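Local atomic coordinates of putative phosphinothricin n-acetyltransferase (Acinetobacter baylyi, PDB entry 2JLM), a protein that probably transfers the acetyl group of acetyl-CoA to the amino group of L-methionine sulfoximine and L-methionine sulfone, as a GNAT-family enzyme. Residues F10-I24 / I63-F76. Numbering follows the deposited sequence.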
loop_
_atom_site.group_PDB
_atom_site.type_symbol
_atom_site.label_atom_id
_atom_site.label_comp_id
_atom_site.label_asym_id
_atom_site.label_seq_id
_atom_site.Cartn_x
_atom_site.Cartn_y
_atom_site.Cartn_z
ATOM N N PHE D 10 2.237 -27.853 -5.599
ATOM C CA PHE D 10 1.499 -26.599 -5.699
ATOM C C PHE D 10 2.260 -25.467 -5.043
ATOM O O PHE D 10 3.112 -25.694 -4.176
ATOM C CB PHE D 10 0.116 -26.726 -5.045
ATOM C CG PHE D 10 0.146 -26.593 -3.551
ATOM C CD1 PHE D 10 -0.079 -25.366 -2.947
ATOM C CD2 PHE D 10 0.412 -27.693 -2.750
ATOM C CE1 PHE D 10 -0.050 -25.240 -1.569
ATOM C CE2 PHE D 10 0.443 -27.577 -1.378
ATOM C CZ PHE D 10 0.210 -26.352 -0.783
ATOM N N ARG D 11 1.946 -24.243 -5.461
ATOM C CA ARG D 11 2.554 -23.056 -4.880
ATOM C C ARG D 11 1.459 -22.051 -4.545
ATOM O O ARG D 11 0.340 -22.165 -5.042
ATOM C CB ARG D 11 3.523 -22.417 -5.871
ATOM C CG ARG D 11 2.807 -21.771 -7.057
ATOM C CD ARG D 11 3.787 -21.236 -8.085
ATOM N NE ARG D 11 3.165 -21.147 -9.403
ATOM C CZ ARG D 11 2.801 -20.007 -9.983
ATOM N NH1 ARG D 11 3.021 -18.850 -9.368
ATOM N NH2 ARG D 11 2.227 -20.024 -11.179
ATOM N N PHE D 12 1.795 -21.066 -3.716
ATOM C CA PHE D 12 0.868 -20.005 -3.356
ATOM C C PHE D 12 0.945 -18.883 -4.370
ATOM O O PHE D 12 2.004 -18.605 -4.914
ATOM C CB PHE D 12 1.178 -19.458 -1.957
ATOM C CG PHE D 12 0.804 -20.393 -0.846
ATOM C CD1 PHE D 12 1.701 -20.683 0.164
ATOM C CD2 PHE D 12 -0.457 -20.982 -0.814
ATOM C CE1 PHE D 12 1.352 -21.545 1.190
ATOM C CE2 PHE D 12 -0.815 -21.841 0.208
ATOM C CZ PHE D 12 0.084 -22.130 1.208
ATOM N N VAL D 13 -0.189 -18.242 -4.616
ATOM C CA VAL D 13 -0.237 -17.062 -5.452
ATOM C C VAL D 13 -1.194 -16.024 -4.854
ATOM O O VAL D 13 -2.097 -16.363 -4.099
ATOM C CB VAL D 13 -0.724 -17.417 -6.862
ATOM C CG1 VAL D 13 -2.152 -17.916 -6.800
ATOM C CG2 VAL D 13 -0.639 -16.208 -7.765
ATOM N N GLU D 14 -0.982 -14.759 -5.190
ATOM C CA GLU D 14 -1.931 -13.707 -4.867
ATOM C C GLU D 14 -2.948 -13.611 -5.985
ATOM O O GLU D 14 -2.615 -13.185 -7.089
ATOM C CB GLU D 14 -1.203 -12.368 -4.712
ATOM C CG GLU D 14 -0.144 -12.376 -3.614
ATOM C CD GLU D 14 -0.724 -12.804 -2.273
ATOM O OE1 GLU D 14 -1.632 -12.114 -1.763
ATOM O OE2 GLU D 14 -0.280 -13.836 -1.730
ATOM N N CYS D 15 -4.186 -14.011 -5.714
ATOM C CA CYS D 15 -5.208 -13.969 -6.750
ATOM C C CYS D 15 -5.551 -12.550 -7.201
ATOM O O CYS D 15 -5.631 -11.626 -6.390
ATOM C CB CYS D 15 -6.461 -14.714 -6.309
ATOM S SG CYS D 15 -6.153 -16.457 -6.096
ATOM N N THR D 16 -5.734 -12.400 -8.511
ATOM C CA THR D 16 -6.113 -11.132 -9.119
ATOM C C THR D 16 -7.372 -11.357 -9.942
ATOM O O THR D 16 -7.648 -12.486 -10.362
ATOM C CB THR D 16 -5.003 -10.589 -10.051
ATOM O OG1 THR D 16 -5.104 -11.208 -11.339
ATOM C CG2 THR D 16 -3.619 -10.857 -9.466
ATOM N N GLU D 17 -8.133 -10.290 -10.173
ATOM C CA GLU D 17 -9.367 -10.393 -10.948
ATOM C C GLU D 17 -9.073 -10.802 -12.392
ATOM O O GLU D 17 -9.796 -11.610 -12.989
ATOM C CB GLU D 17 -10.141 -9.074 -10.911
ATOM C CG GLU D 17 -11.514 -9.168 -11.549
ATOM C CD GLU D 17 -12.233 -7.836 -11.614
ATOM O OE1 GLU D 17 -13.349 -7.799 -12.175
ATOM O OE2 GLU D 17 -11.690 -6.830 -11.107
ATOM N N ASP D 18 -8.001 -10.248 -12.948
ATOM C CA ASP D 18 -7.605 -10.580 -14.308
ATOM C C ASP D 18 -7.303 -12.075 -14.465
ATOM O O ASP D 18 -7.833 -12.731 -15.358
ATOM C CB ASP D 18 -6.406 -9.731 -14.751
ATOM C CG ASP D 18 -5.171 -9.967 -13.898
ATOM N N GLN D 19 -6.473 -12.619 -13.580
ATOM C CA GLN D 19 -6.001 -13.995 -13.727
ATOM C C GLN D 19 -6.952 -15.066 -13.195
ATOM O O GLN D 19 -6.913 -16.209 -13.650
ATOM C CB GLN D 19 -4.634 -14.171 -13.051
ATOM C CG GLN D 19 -3.495 -13.384 -13.673
ATOM C CD GLN D 19 -2.152 -13.736 -13.060
ATOM N N HIS D 20 -7.802 -14.713 -12.235
ATOM C CA HIS D 20 -8.487 -15.747 -11.460
ATOM C C HIS D 20 -10.011 -15.646 -11.351
ATOM O O HIS D 20 -10.648 -16.545 -10.801
ATOM C CB HIS D 20 -7.861 -15.829 -10.069
ATOM C CG HIS D 20 -6.391 -16.105 -10.091
ATOM N ND1 HIS D 20 -5.447 -15.139 -9.818
ATOM C CD2 HIS D 20 -5.700 -17.241 -10.357
ATOM C CE1 HIS D 20 -4.238 -15.667 -9.910
ATOM N NE2 HIS D 20 -4.365 -16.942 -10.234
ATOM N N ALA D 21 -10.592 -14.571 -11.881
ATOM C CA ALA D 21 -12.039 -14.359 -11.797
ATOM C C ALA D 21 -12.875 -15.563 -12.237
ATOM O O ALA D 21 -13.837 -15.934 -11.562
ATOM C CB ALA D 21 -12.450 -13.121 -12.585
ATOM N N LEU D 22 -12.523 -16.165 -13.370
ATOM C CA LEU D 22 -13.347 -17.243 -13.913
ATOM C C LEU D 22 -13.267 -18.480 -13.040
ATOM O O LEU D 22 -14.296 -19.025 -12.643
ATOM C CB LEU D 22 -12.972 -17.580 -15.361
ATOM C CG LEU D 22 -13.986 -18.468 -16.103
ATOM C CD1 LEU D 22 -13.976 -18.201 -17.598
ATOM C CD2 LEU D 22 -13.756 -19.948 -15.824
ATOM N N GLU D 23 -12.048 -18.921 -12.740
ATOM C CA GLU D 23 -11.848 -20.077 -11.861
ATOM C C GLU D 23 -12.489 -19.880 -10.487
ATOM O O GLU D 23 -13.187 -20.765 -9.991
ATOM C CB GLU D 23 -10.361 -20.392 -11.703
ATOM C CG GLU D 23 -9.820 -21.300 -12.783
ATOM C CD GLU D 23 -8.336 -21.533 -12.645
ATOM O OE1 GLU D 23 -7.942 -22.698 -12.426
ATOM O OE2 GLU D 23 -7.569 -20.552 -12.743
ATOM N N ILE D 24 -12.245 -18.725 -9.875
ATOM C CA ILE D 24 -12.885 -18.391 -8.609
ATOM C C ILE D 24 -14.411 -18.468 -8.751
ATOM O O ILE D 24 -15.104 -19.060 -7.917
ATOM C CB ILE D 24 -12.434 -17.002 -8.089
ATOM C CG1 ILE D 24 -11.025 -17.101 -7.503
ATOM C CG2 ILE D 24 -13.406 -16.479 -7.042
ATOM C CD1 ILE D 24 -10.487 -15.807 -6.972
ATOM N N ILE D 63 -6.436 -12.216 -1.099
ATOM C CA ILE D 63 -6.987 -13.421 -1.705
ATOM C C ILE D 63 -5.807 -14.330 -2.027
ATOM O O ILE D 63 -5.053 -14.069 -2.963
ATOM C CB ILE D 63 -7.797 -13.125 -2.984
ATOM C CG1 ILE D 63 -8.680 -11.885 -2.806
ATOM C CG2 ILE D 63 -8.663 -14.320 -3.369
ATOM C CD1 ILE D 63 -9.497 -11.563 -4.055
ATOM N N ILE D 64 -5.633 -15.376 -1.226
ATOM C CA ILE D 64 -4.489 -16.269 -1.362
ATOM C C ILE D 64 -4.889 -17.558 -2.072
ATOM O O ILE D 64 -5.777 -18.281 -1.623
ATOM C CB ILE D 64 -3.866 -16.597 0.006
ATOM C CG1 ILE D 64 -3.456 -15.312 0.732
ATOM C CG2 ILE D 64 -2.656 -17.488 -0.157
ATOM C CD1 ILE D 64 -2.853 -15.557 2.137
ATOM N N GLY D 65 -4.238 -17.839 -3.194
ATOM C CA GLY D 65 -4.595 -18.993 -3.999
ATOM C C GLY D 65 -3.543 -20.083 -3.977
ATOM O O GLY D 65 -2.394 -19.854 -3.594
ATOM N N ALA D 66 -3.944 -21.285 -4.374
ATOM C CA ALA D 66 -3.012 -22.399 -4.501
ATOM C C ALA D 66 -3.082 -22.900 -5.935
ATOM O O ALA D 66 -4.172 -23.150 -6.461
ATOM C CB ALA D 66 -3.354 -23.510 -3.517
ATOM N N VAL D 67 -1.924 -23.025 -6.575
ATOM C CA VAL D 67 -1.890 -23.363 -7.994
ATOM C C VAL D 67 -1.013 -24.577 -8.252
ATOM O O VAL D 67 0.050 -24.718 -7.651
ATOM C CB VAL D 67 -1.423 -22.165 -8.822
ATOM C CG1 VAL D 67 -1.154 -22.575 -10.239
ATOM C CG2 VAL D 67 -2.485 -21.069 -8.776
ATOM N N ASN D 68 -1.479 -25.475 -9.113
ATOM C CA ASN D 68 -0.702 -26.671 -9.446
ATOM C C ASN D 68 0.362 -26.386 -10.508
ATOM O O ASN D 68 0.323 -25.344 -11.177
ATOM C CB ASN D 68 -1.606 -27.854 -9.849
ATOM C CG ASN D 68 -2.317 -27.642 -11.181
ATOM O OD1 ASN D 68 -2.053 -26.681 -11.903
ATOM N ND2 ASN D 68 -3.226 -28.552 -11.512
ATOM N N GLU D 69 1.313 -27.306 -10.641
ATOM C CA GLU D 69 2.444 -27.144 -11.553
ATOM C C GLU D 69 1.987 -26.558 -12.887
ATOM O O GLU D 69 2.690 -25.752 -13.492
ATOM C CB GLU D 69 3.152 -28.491 -11.766
ATOM C CG GLU D 69 4.592 -28.397 -12.228
ATOM C CD GLU D 69 4.739 -28.347 -13.744
ATOM N N VAL D 70 0.788 -26.946 -13.309
ATOM C CA VAL D 70 0.221 -26.549 -14.597
ATOM C C VAL D 70 -0.466 -25.166 -14.621
ATOM O O VAL D 70 -0.746 -24.623 -15.691
ATOM C CB VAL D 70 -0.760 -27.634 -15.088
ATOM C CG1 VAL D 70 -1.554 -27.158 -16.292
ATOM C CG2 VAL D 70 0.001 -28.918 -15.404
ATOM N N GLY D 71 -0.738 -24.595 -13.452
ATOM C CA GLY D 71 -1.319 -23.262 -13.392
ATOM C C GLY D 71 -2.796 -23.211 -13.024
ATOM O O GLY D 71 -3.394 -22.136 -12.948
ATOM N N GLN D 72 -3.387 -24.376 -12.797
ATOM C CA GLN D 72 -4.784 -24.466 -12.390
ATOM C C GLN D 72 -4.992 -24.007 -10.935
ATOM O O GLN D 72 -4.263 -24.421 -10.024
ATOM C CB GLN D 72 -5.280 -25.903 -12.566
ATOM C CG GLN D 72 -6.781 -26.071 -12.401
ATOM C CD GLN D 72 -7.228 -27.510 -12.579
ATOM O OE1 GLN D 72 -8.394 -27.843 -12.355
ATOM N NE2 GLN D 72 -6.299 -28.374 -12.984
ATOM N N LEU D 73 -5.991 -23.154 -10.721
ATOM C CA LEU D 73 -6.335 -22.710 -9.374
ATOM C C LEU D 73 -6.939 -23.862 -8.575
ATOM O O LEU D 73 -8.050 -24.306 -8.861
ATOM C CB LEU D 73 -7.297 -21.521 -9.420
ATOM C CG LEU D 73 -7.552 -20.813 -8.085
ATOM C CD1 LEU D 73 -6.296 -20.115 -7.564
ATOM C CD2 LEU D 73 -8.686 -19.828 -8.232
ATOM N N LEU D 74 -6.190 -24.348 -7.586
ATOM C CA LEU D 74 -6.621 -25.482 -6.765
ATOM C C LEU D 74 -7.622 -25.064 -5.696
ATOM O O LEU D 74 -8.380 -25.885 -5.186
ATOM C CB LEU D 74 -5.423 -26.161 -6.097
ATOM C CG LEU D 74 -4.394 -26.759 -7.057
ATOM C CD1 LEU D 74 -3.528 -27.780 -6.334
ATOM C CD2 LEU D 74 -5.089 -27.409 -8.247
ATOM N N GLY D 75 -7.624 -23.781 -5.365
ATOM C CA GLY D 75 -8.477 -23.277 -4.312
ATOM C C GLY D 75 -7.904 -21.983 -3.797
ATOM O O GLY D 75 -6.773 -21.624 -4.135
ATOM N N PHE D 76 -8.684 -21.277 -2.988
ATOM C CA PHE D 76 -8.272 -19.976 -2.471
ATOM C C PHE D 76 -8.807 -19.713 -1.063
ATOM O O PHE D 76 -9.737 -20.370 -0.596
ATOM C CB PHE D 76 -8.702 -18.859 -3.430
ATOM C CG PHE D 76 -10.185 -18.661 -3.506
ATOM C CD1 PHE D 76 -10.803 -17.661 -2.774
ATOM C CD2 PHE D 76 -10.969 -19.482 -4.306
ATOM C CE1 PHE D 76 -12.180 -17.479 -2.839
ATOM C CE2 PHE D 76 -12.341 -19.305 -4.374
ATOM C CZ PHE D 76 -12.946 -18.304 -3.638
HETATM O O HOH W 1 2.618 -23.152 -11.081
HETATM O O HOH W 2 -3.907 -11.091 -2.008
HETATM O O HOH W 3 -4.929 -20.190 -12.455
#
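L73 reaches from its strand to helix 17-24 and divides its two methyls: CD2 lies against I24 CG1 (3.7 Å), while CD1 meets the sulfur of C15 and the CD2 corner of H20. I24 also covers one face of the F76 ring in a CH-pi contact, its CG1 4.2 Å from the ring centroid, and its CG2 touches CZ at the rim. A chi1 of -65° turns the C15 sulfur away from its own carbonyl carbon and places SG 3.6 Å from the bare CA of G65 and against one face of the H20 imidazole. The imidazole is fixed from its edge, where ND1 accepts a bond from T16 N in the ring plane.

On the face of the sheet that carries V13 and V67, V13 CG1 packs on V67 CG2 (3.7 Å); on the face of F10, F12 and A66, F10 CD1 rests on A66 CB and F12 CD2 approaches I64 CG2. Between the faces runs an antiparallel ladder in which R11 and V13 each exchange two backbone bonds, with V67 and G65 respectively, and C15 N adds a fifth to I63 O.

At the polar edge the E23 chain runs straight out from CG (chi2 177°) and receives L73 N on the syn side of OE1 (2.6 Å), 34° out of the carboxylate plane. Its OE2 is linked through a water to G71 O in the type I turn 68-71. A second water joins R11 NE to N68 O.

The contact thus unites the first three strands of the GNAT sheet with the first helix. Helix 107-121 covers the F12 face, with R118 salt-bridged to E14; F53 of helix 46-58 touches I24; and beyond F10 the sheet continues into a parallel strand of the second subunit.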